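Local coordinates for protein citrinin polyketide synthase (Monascus purpureus, PDB 5MPT) that builds the polyketide precursor of the mycotoxin citrinin as a multidomain non-reducing synthase, of which this chain is the C-methyltransferase (CMeT) domain, at residues Pro133-Thr145 and Gly169-Ile182. Numbering follows the deposited sequence.
Sequences PLHAAEHKLTSLT and GREIVTDVYAKSPI. With SAH (S-adenosyl-L-homocysteine), chain B; EDO (1,2-ethanediol), chain C.
Ala-137 and Val-176 mark the close pass of helices 136-145 and 169-178, whose axes come within 8.3 Å and run roughly antiparallel at 140°. Val-176 CG2 presses on Ala-137 CB at 3.5 Å, tight for two carbons. One turn earlier in its helix, Ile-172 is a knob in the hole formed by Ala-137, Lys-140, Leu-141 and Leu-144. Its CG1 lies beside the backbone N (chi1 -69°), sending CD1 to Lys-140 CB and leaving CG2 against Leu-141 CB (3.7 Å). At the far end Leu-144 CD1 rests on Gly-169 CA.

Polar contacts gather where the chain turns between helices 167-178 and 181-198. Ser-180 OG donates to Glu-138 OE1 at 2.5 Å, on the syn side and 15° out of the carboxylate plane. Glu-138 reaches it with CG between backbone N and carbonyl carbon and a bend at chi2; its OE2 is also hydrogen-bonded to Tyr-40. One water joins Leu-134 O, Ala-137 N and Ser-180 OG; a second joins His-135 ND1, Glu-138 OE2 and Ile-182 N. Pro-181 CG approaches His-135 CE1 at 3.5 Å, while NE2 of that imidazole donates to a 1,2-ethanediol, probably from crystallisation.

Tyr-177, an active-site residue for methyl transfer, lies on the same helix as Ile-172 and Val-176, with its ring face under CB of S-adenosyl-L-homocysteine. The contact thus joins helix 136-146 to the helix carrying Tyr-177: apolar side chains fill the interface, while the buried carboxylate of Glu-138, bonded by Ser-180, Tyr-40 and water, ties Ser-180 to helix 136-146 and probably helps hold the turn after helix 167-178.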
loop_
_atom_site.group_PDB
_atom_site.type_symbol
_atom_site.label_atom_id
_atom_site.label_comp_id
_atom_site.label_asym_id
_atom_site.label_seq_id
_atom_site.Cartn_x
_atom_site.Cartn_y
_atom_site.Cartn_z
ATOM N N PRO A 133 -8.451 -18.760 1.905
ATOM C CA PRO A 133 -9.373 -18.026 1.018
ATOM C C PRO A 133 -9.523 -16.543 1.341
ATOM O O PRO A 133 -9.871 -15.764 0.450
ATOM C CB PRO A 133 -10.700 -18.779 1.195
ATOM C CG PRO A 133 -10.594 -19.429 2.562
ATOM C CD PRO A 133 -9.147 -19.807 2.700
ATOM N N LEU A 134 -9.327 -16.123 2.588
ATOM C CA LEU A 134 -9.486 -14.710 2.882
ATOM C C LEU A 134 -8.394 -13.880 2.232
ATOM O O LEU A 134 -8.599 -12.685 1.995
ATOM C CB LEU A 134 -9.480 -14.471 4.385
ATOM C CG LEU A 134 -10.547 -15.236 5.150
ATOM C CD1 LEU A 134 -10.361 -14.924 6.592
ATOM C CD2 LEU A 134 -11.939 -14.832 4.702
ATOM N N HIS A 135 -7.248 -14.498 1.922
ATOM C CA HIS A 135 -6.124 -13.800 1.313
ATOM C C HIS A 135 -6.009 -14.131 -0.154
ATOM O O HIS A 135 -4.941 -13.945 -0.743
ATOM C CB HIS A 135 -4.829 -14.140 2.060
ATOM C CG HIS A 135 -4.989 -14.128 3.543
ATOM N ND1 HIS A 135 -5.146 -12.954 4.242
ATOM C CD2 HIS A 135 -5.088 -15.132 4.452
ATOM C CE1 HIS A 135 -5.313 -13.227 5.525
ATOM N NE2 HIS A 135 -5.292 -14.547 5.678
ATOM N N ALA A 136 -7.116 -14.544 -0.775
ATOM C CA ALA A 136 -7.060 -15.025 -2.143
ATOM C C ALA A 136 -6.606 -13.950 -3.110
ATOM O O ALA A 136 -5.878 -14.256 -4.069
ATOM C CB ALA A 136 -8.421 -15.575 -2.575
ATOM N N ALA A 137 -7.043 -12.706 -2.915
ATOM C CA ALA A 137 -6.899 -11.708 -3.967
ATOM C C ALA A 137 -5.436 -11.485 -4.337
ATOM O O ALA A 137 -5.108 -11.417 -5.515
ATOM C CB ALA A 137 -7.573 -10.392 -3.550
ATOM N N GLU A 138 -4.547 -11.328 -3.349
ATOM C CA GLU A 138 -3.152 -11.042 -3.661
ATOM C C GLU A 138 -2.449 -12.249 -4.239
ATOM O O GLU A 138 -1.451 -12.100 -4.955
ATOM C CB GLU A 138 -2.384 -10.578 -2.432
ATOM C CG GLU A 138 -2.414 -11.521 -1.254
ATOM C CD GLU A 138 -3.414 -11.086 -0.214
ATOM O OE1 GLU A 138 -4.556 -10.751 -0.621
ATOM O OE2 GLU A 138 -3.040 -11.122 0.971
ATOM N N HIS A 139 -2.941 -13.438 -3.935
ATOM C CA HIS A 139 -2.359 -14.647 -4.516
ATOM C C HIS A 139 -2.775 -14.814 -5.968
ATOM O O HIS A 139 -1.956 -15.202 -6.815
ATOM C CB HIS A 139 -2.766 -15.827 -3.638
ATOM C CG HIS A 139 -2.251 -15.686 -2.251
ATOM N ND1 HIS A 139 -2.911 -16.176 -1.141
ATOM C CD2 HIS A 139 -1.160 -15.035 -1.785
ATOM C CE1 HIS A 139 -2.217 -15.873 -0.061
ATOM N NE2 HIS A 139 -1.163 -15.163 -0.418
ATOM N N LYS A 140 -4.035 -14.507 -6.278
ATOM C CA LYS A 140 -4.459 -14.479 -7.667
ATOM C C LYS A 140 -3.685 -13.419 -8.440
ATOM O O LYS A 140 -3.265 -13.664 -9.583
ATOM C CB LYS A 140 -5.959 -14.206 -7.762
ATOM C CG LYS A 140 -6.865 -15.247 -7.137
ATOM C CD LYS A 140 -8.327 -14.860 -7.376
ATOM C CE LYS A 140 -9.309 -15.813 -6.731
ATOM N NZ LYS A 140 -10.661 -15.163 -6.619
ATOM N N LEU A 141 -3.499 -12.232 -7.850
ATOM C CA LEU A 141 -2.720 -11.201 -8.522
ATOM C C LEU A 141 -1.285 -11.661 -8.732
ATOM O O LEU A 141 -0.670 -11.351 -9.760
ATOM C CB LEU A 141 -2.749 -9.902 -7.725
ATOM C CG LEU A 141 -2.342 -8.612 -8.451
ATOM C CD1 LEU A 141 -3.269 -8.326 -9.612
ATOM C CD2 LEU A 141 -2.346 -7.488 -7.454
ATOM N N THR A 142 -0.732 -12.384 -7.757
ATOM C CA THR A 142 0.634 -12.881 -7.880
ATOM C C THR A 142 0.789 -13.770 -9.120
ATOM O O THR A 142 1.763 -13.643 -9.890
ATOM C CB THR A 142 0.992 -13.637 -6.599
ATOM O OG1 THR A 142 1.118 -12.701 -5.518
ATOM C CG2 THR A 142 2.303 -14.424 -6.755
ATOM N N SER A 143 -0.202 -14.611 -9.390
ATOM C CA SER A 143 -0.084 -15.450 -10.573
ATOM C C SER A 143 -0.465 -14.727 -11.865
ATOM O O SER A 143 0.061 -15.077 -12.938
ATOM C CB SER A 143 -0.916 -16.718 -10.390
ATOM O OG SER A 143 -0.201 -17.622 -9.575
ATOM N N LEU A 144 -1.338 -13.716 -11.785
ATOM C CA LEU A 144 -1.749 -12.963 -12.970
ATOM C C LEU A 144 -0.550 -12.318 -13.653
ATOM O O LEU A 144 -0.342 -12.473 -14.873
ATOM C CB LEU A 144 -2.793 -11.908 -12.577
ATOM C CG LEU A 144 -3.423 -11.061 -13.697
ATOM C CD1 LEU A 144 -4.677 -10.344 -13.199
ATOM C CD2 LEU A 144 -2.485 -10.003 -14.220
ATOM N N THR A 145 0.279 -11.614 -12.887
ATOM C CA THR A 145 1.507 -11.097 -13.487
ATOM C C THR A 145 2.594 -12.155 -13.486
ATOM O O THR A 145 3.370 -12.246 -14.438
ATOM C CB THR A 145 2.007 -9.845 -12.748
ATOM O OG1 THR A 145 2.229 -10.155 -11.371
ATOM C CG2 THR A 145 0.998 -8.708 -12.836
ATOM N N GLY A 169 -8.470 -8.553 -13.738
ATOM C CA GLY A 169 -7.391 -7.941 -12.991
ATOM C C GLY A 169 -7.886 -6.780 -12.152
ATOM O O GLY A 169 -7.504 -6.639 -10.990
ATOM N N ARG A 170 -8.751 -5.940 -12.736
ATOM C CA ARG A 170 -9.326 -4.814 -12.002
ATOM C C ARG A 170 -10.102 -5.291 -10.783
ATOM O O ARG A 170 -10.025 -4.675 -9.718
ATOM C CB ARG A 170 -10.231 -3.991 -12.917
ATOM C CG ARG A 170 -9.497 -3.200 -13.950
ATOM C CD ARG A 170 -10.409 -2.188 -14.640
ATOM N NE ARG A 170 -11.421 -2.832 -15.475
ATOM C CZ ARG A 170 -11.237 -3.188 -16.743
ATOM N NH1 ARG A 170 -10.072 -2.992 -17.343
ATOM N NH2 ARG A 170 -12.225 -3.751 -17.415
ATOM N N GLU A 171 -10.846 -6.393 -10.911
ATOM C CA GLU A 171 -11.586 -6.899 -9.762
ATOM C C GLU A 171 -10.640 -7.397 -8.684
ATOM O O GLU A 171 -10.852 -7.141 -7.493
ATOM C CB GLU A 171 -12.530 -8.017 -10.178
ATOM C CG GLU A 171 -13.603 -8.295 -9.160
ATOM C CD GLU A 171 -14.458 -9.491 -9.524
ATOM O OE1 GLU A 171 -13.887 -10.569 -9.786
ATOM O OE2 GLU A 171 -15.699 -9.349 -9.547
ATOM N N ILE A 172 -9.584 -8.099 -9.082
ATOM C CA ILE A 172 -8.641 -8.632 -8.106
ATOM C C ILE A 172 -7.979 -7.498 -7.337
ATOM O O ILE A 172 -7.848 -7.557 -6.109
ATOM C CB ILE A 172 -7.604 -9.527 -8.803
ATOM C CG1 ILE A 172 -8.267 -10.808 -9.297
ATOM C CG2 ILE A 172 -6.424 -9.847 -7.877
ATOM C CD1 ILE A 172 -7.385 -11.655 -10.221
ATOM N N VAL A 173 -7.544 -6.461 -8.039
ATOM C CA VAL A 173 -6.761 -5.431 -7.373
ATOM C C VAL A 173 -7.648 -4.600 -6.443
ATOM O O VAL A 173 -7.219 -4.211 -5.347
ATOM C CB VAL A 173 -6.001 -4.592 -8.417
ATOM C CG1 VAL A 173 -6.964 -3.779 -9.247
ATOM C CG2 VAL A 173 -4.982 -3.720 -7.719
ATOM N N THR A 174 -8.908 -4.347 -6.837
ATOM C CA THR A 174 -9.882 -3.764 -5.922
ATOM C C THR A 174 -10.027 -4.614 -4.671
ATOM O O THR A 174 -10.034 -4.096 -3.550
ATOM C CB THR A 174 -11.243 -3.641 -6.605
ATOM O OG1 THR A 174 -11.148 -2.743 -7.707
ATOM C CG2 THR A 174 -12.295 -3.146 -5.627
ATOM N N ASP A 175 -10.167 -5.929 -4.848
ATOM C CA ASP A 175 -10.334 -6.805 -3.697
ATOM C C ASP A 175 -9.082 -6.808 -2.834
ATOM O O ASP A 175 -9.173 -6.858 -1.608
ATOM C CB ASP A 175 -10.672 -8.221 -4.158
ATOM C CG ASP A 175 -12.108 -8.364 -4.602
ATOM O OD1 ASP A 175 -12.876 -7.396 -4.441
ATOM O OD2 ASP A 175 -12.475 -9.459 -5.089
ATOM N N VAL A 176 -7.905 -6.726 -3.454
ATOM C CA VAL A 176 -6.666 -6.601 -2.685
ATOM C C VAL A 176 -6.738 -5.364 -1.793
ATOM O O VAL A 176 -6.467 -5.430 -0.585
ATOM C CB VAL A 176 -5.446 -6.556 -3.624
ATOM C CG1 VAL A 176 -4.142 -6.152 -2.873
ATOM C CG2 VAL A 176 -5.261 -7.915 -4.319
ATOM N N TYR A 177 -7.173 -4.236 -2.356
ATOM C CA TYR A 177 -7.120 -2.991 -1.598
ATOM C C TYR A 177 -8.215 -2.861 -0.551
ATOM O O TYR A 177 -8.003 -2.155 0.431
ATOM C CB TYR A 177 -7.189 -1.783 -2.546
ATOM C CG TYR A 177 -5.973 -1.561 -3.418
ATOM C CD1 TYR A 177 -4.671 -1.694 -2.923
ATOM C CD2 TYR A 177 -6.127 -1.213 -4.743
ATOM C CE1 TYR A 177 -3.601 -1.462 -3.715
ATOM C CE2 TYR A 177 -5.064 -0.984 -5.533
ATOM C CZ TYR A 177 -3.792 -1.114 -5.025
ATOM O OH TYR A 177 -2.738 -0.848 -5.873
ATOM N N ALA A 178 -9.381 -3.479 -0.755
ATOM C CA ALA A 178 -10.534 -3.345 0.131
ATOM C C ALA A 178 -10.736 -4.548 1.038
ATOM O O ALA A 178 -11.039 -4.368 2.228
ATOM C CB ALA A 178 -11.814 -3.146 -0.695
ATOM N N LYS A 179 -10.586 -5.754 0.494
ATOM C CA LYS A 179 -11.052 -6.959 1.166
ATOM C C LYS A 179 -9.942 -7.761 1.834
ATOM O O LYS A 179 -10.161 -8.314 2.920
ATOM C CB LYS A 179 -11.801 -7.872 0.187
ATOM C CG LYS A 179 -13.041 -7.256 -0.403
ATOM C CD LYS A 179 -13.855 -8.241 -1.249
ATOM C CE LYS A 179 -14.931 -7.523 -2.075
ATOM N NZ LYS A 179 -14.490 -6.169 -2.588
ATOM N N SER A 180 -8.780 -7.867 1.212
ATOM C CA SER A 180 -7.684 -8.629 1.791
ATOM C C SER A 180 -7.341 -8.105 3.184
ATOM O O SER A 180 -7.075 -6.904 3.347
ATOM C CB SER A 180 -6.447 -8.563 0.913
ATOM O OG SER A 180 -6.614 -9.376 -0.228
ATOM N N PRO A 181 -7.315 -8.980 4.204
ATOM C CA PRO A 181 -6.931 -8.548 5.552
ATOM C C PRO A 181 -5.658 -7.711 5.605
ATOM O O PRO A 181 -5.583 -6.779 6.403
ATOM C CB PRO A 181 -6.787 -9.890 6.296
ATOM C CG PRO A 181 -7.808 -10.746 5.670
ATOM C CD PRO A 181 -7.698 -10.406 4.180
ATOM N N ILE A 182 -4.668 -7.979 4.749
ATOM C CA ILE A 182 -3.406 -7.249 4.826
ATOM C C ILE A 182 -3.628 -5.748 4.670
ATOM O O ILE A 182 -2.841 -4.941 5.178
ATOM C CB ILE A 182 -2.421 -7.784 3.759
ATOM C CG1 ILE A 182 -1.033 -7.148 3.883
ATOM C CG2 ILE A 182 -2.918 -7.493 2.332
ATOM C CD1 ILE A 182 -0.328 -7.427 5.154
HETATM N N SAH B . -5.713 4.010 -1.771
HETATM C CA SAH B . -5.596 3.064 -2.922
HETATM C CB SAH B . -4.571 1.942 -2.811
HETATM C CG SAH B . -3.128 2.375 -2.995
HETATM S SD SAH B . -2.833 2.468 -4.795
HETATM C C SAH B . -6.992 2.414 -3.132
HETATM O O SAH B . -7.175 2.051 -4.384
HETATM O OXT SAH B . -7.795 2.225 -2.253
HETATM C "C5'" SAH B . -2.040 4.086 -4.981
HETATM C "C4'" SAH B . -3.066 5.090 -5.464
HETATM O "O4'" SAH B . -2.386 6.364 -5.455
HETATM C "C3'" SAH B . -3.578 4.872 -6.894
HETATM O "O3'" SAH B . -4.987 5.076 -6.869
HETATM C "C2'" SAH B . -2.844 5.955 -7.705
HETATM O "O2'" SAH B . -3.618 6.439 -8.800
HETATM C "C1'" SAH B . -2.674 7.043 -6.652
HETATM N N9 SAH B . -1.600 8.000 -6.888
HETATM C C8 SAH B . -0.342 7.759 -7.372
HETATM N N7 SAH B . 0.392 8.835 -7.522
HETATM C C5 SAH B . -0.447 9.863 -7.112
HETATM C C6 SAH B . -0.274 11.258 -7.033
HETATM N N6 SAH B . 0.838 11.898 -7.415
HETATM N N1 SAH B . -1.310 11.989 -6.577
HETATM C C2 SAH B . -2.439 11.367 -6.224
HETATM N N3 SAH B . -2.721 10.064 -6.248
HETATM C C4 SAH B . -1.675 9.360 -6.712
HETATM C C1 EDO C . -6.598 -16.625 9.636
HETATM O O1 EDO C . -5.475 -17.108 10.372
HETATM C C2 EDO C . -6.393 -16.928 8.160
HETATM O O2 EDO C . -5.019 -16.681 7.817
HETATM O O HOH W 1 -8.459 -11.355 -0.640
HETATM O O HOH W 2 -4.645 -10.386 3.161
#